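Local coordinates for UDP-galactopyranose mutase (Deinococcus radiodurans, PDB 3HDQ), which probably interconverts UDP-galactopyranose and UDP-galactofuranose, using a bound FAD cofactor, at residues 122-126 with 127-131. Residues are numbered along the deposited sequence; the frame is centred on the assembly and turned at random.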
loop_
_atom_site.group_PDB
_atom_site.type_symbol
_atom_site.label_atom_id
_atom_site.label_comp_id
_atom_site.label_asym_id
_atom_site.label_seq_id
_atom_site.Cartn_x
_atom_site.Cartn_y
_atom_site.Cartn_z
ATOM N N ILE A 122 8.704 -27.186 -19.501
ATOM C CA ILE A 122 9.012 -27.868 -18.246
ATOM C C ILE A 122 7.756 -27.655 -17.418
ATOM O O ILE A 122 7.229 -26.544 -17.389
ATOM C CB ILE A 122 10.258 -27.253 -17.551
ATOM C CG1 ILE A 122 10.563 -27.962 -16.235
ATOM C CG2 ILE A 122 10.080 -25.758 -17.312
ATOM C CD1 ILE A 122 11.456 -29.164 -16.392
ATOM N N PRO A 123 7.221 -28.714 -16.790
ATOM C CA PRO A 123 7.667 -30.112 -16.697
ATOM C C PRO A 123 8.004 -30.744 -18.049
ATOM O O PRO A 123 7.384 -30.413 -19.055
ATOM C CB PRO A 123 6.447 -30.832 -16.106
ATOM C CG PRO A 123 5.671 -29.812 -15.436
ATOM C CD PRO A 123 5.894 -28.526 -16.180
ATOM N N ILE A 124 8.988 -31.641 -18.066
ATOM C CA ILE A 124 9.301 -32.413 -19.265
ATOM C C ILE A 124 8.057 -33.175 -19.712
ATOM O O ILE A 124 7.417 -33.852 -18.903
ATOM C CB ILE A 124 10.446 -33.422 -19.003
ATOM C CG1 ILE A 124 11.743 -32.678 -18.649
ATOM C CG2 ILE A 124 10.627 -34.362 -20.206
ATOM C CD1 ILE A 124 12.931 -33.576 -18.364
ATOM N N ASN A 125 7.705 -33.050 -20.991
ATOM C CA ASN A 125 6.588 -33.815 -21.548
ATOM C C ASN A 125 6.873 -34.374 -22.946
ATOM O O ASN A 125 7.994 -34.266 -23.448
ATOM C CB ASN A 125 5.292 -32.995 -21.542
ATOM C CG ASN A 125 5.276 -31.896 -22.598
ATOM O OD1 ASN A 125 6.140 -31.838 -23.476
ATOM N ND2 ASN A 125 4.277 -31.017 -22.513
ATOM N N LEU A 126 5.844 -34.958 -23.562
ATOM C CA LEU A 126 5.932 -35.504 -24.914
ATOM C C LEU A 126 6.573 -34.510 -25.896
ATOM O O LEU A 126 7.531 -34.855 -26.601
ATOM C CB LEU A 126 4.536 -35.952 -25.389
ATOM C CG LEU A 126 4.367 -37.037 -26.466
ATOM C CD1 LEU A 126 3.550 -36.572 -27.666
ATOM C CD2 LEU A 126 5.696 -37.658 -26.898
ATOM N N ASP A 127 6.058 -33.282 -25.930
ATOM C CA ASP A 127 6.558 -32.268 -26.861
ATOM C C ASP A 127 7.994 -31.896 -26.525
ATOM O O ASP A 127 8.802 -31.646 -27.423
ATOM C CB ASP A 127 5.675 -31.002 -26.844
ATOM C CG ASP A 127 4.241 -31.277 -27.279
ATOM O OD1 ASP A 127 4.046 -31.965 -28.298
ATOM O OD2 ASP A 127 3.305 -30.793 -26.611
ATOM N N THR A 128 8.309 -31.846 -25.232
ATOM C CA THR A 128 9.679 -31.547 -24.806
ATOM C C THR A 128 10.678 -32.547 -25.396
ATOM O O THR A 128 11.721 -32.166 -25.934
ATOM C CB THR A 128 9.837 -31.575 -23.271
ATOM O OG1 THR A 128 8.887 -30.685 -22.668
ATOM C CG2 THR A 128 11.236 -31.148 -22.891
ATOM N N VAL A 129 10.362 -33.828 -25.270
ATOM C CA VAL A 129 11.226 -34.881 -25.795
ATOM C C VAL A 129 11.297 -34.843 -27.335
ATOM O O VAL A 129 12.384 -34.821 -27.912
ATOM C CB VAL A 129 10.761 -36.265 -25.306
ATOM C CG1 VAL A 129 11.601 -37.374 -25.936
ATOM C CG2 VAL A 129 10.819 -36.324 -23.778
ATOM N N ASN A 130 10.143 -34.828 -27.994
ATOM C CA ASN A 130 10.132 -34.743 -29.442
ATOM C C ASN A 130 10.943 -33.551 -29.949
ATOM O O ASN A 130 11.769 -33.693 -30.836
ATOM C CB ASN A 130 8.693 -34.721 -29.973
ATOM C CG ASN A 130 8.035 -36.104 -29.931
ATOM O OD1 ASN A 130 8.724 -37.127 -29.875
ATOM N ND2 ASN A 130 6.706 -36.137 -29.960
ATOM N N ARG A 131 10.739 -32.380 -29.360
ATOM C CA ARG A 131 11.394 -31.191 -29.865
ATOM C C ARG A 131 12.892 -31.204 -29.604
ATOM O O ARG A 131 13.677 -30.712 -30.426
ATOM C CB ARG A 131 10.732 -29.913 -29.322
ATOM C CG ARG A 131 9.314 -29.671 -29.864
ATOM C CD ARG A 131 8.693 -28.393 -29.303
ATOM N NE ARG A 131 9.524 -27.235 -29.622
ATOM C CZ ARG A 131 9.504 -26.075 -28.970
ATOM N NH1 ARG A 131 8.683 -25.883 -27.934
ATOM N NH2 ARG A 131 10.319 -25.099 -29.357
HETATM O O HOH W 1 3.112 -29.315 -24.557
#
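A capping box between N125 and T128 starts helix 126-133, and two reciprocal bonds define it. T128 N donates to N125 OD1 at 2.8 Å, with the donor almost in line with the side-chain carbonyl (C=O...N 173°). In return, N125 N reaches T128 OG1 at 3.1 Å and a nearly straight 164°; the same hydroxyl oxygen is also hydrogen-bonded to P121 O, tying the cap to the end of strand 118-122. The N125 torsion chi1 of 73° sets CG between its own backbone N and carbonyl carbon, and with the amide turned only slightly about chi2, OD1 faces the T128 amide. The other amide branch, ND2, gives a bond to D206 O and one to a water 2.9 Å away, and that water donates to OD2 of D127, whose OD1 pairs with R205. Without the N125 amide, as with an alanine here, the T128 N-H is likely to lose its side-chain acceptor and D127 its water link to the cap. Regular helical bonding follows at once, V129 N to N125 O at 3.0 Å, while I124 CG2 meets V129 CG2 at 4.1 Å beside the cap. With T128 packed on F175, a UDP-binding residue, this is a classic N-terminal capping box at a strand-to-helix turn bordering the substrate pocket.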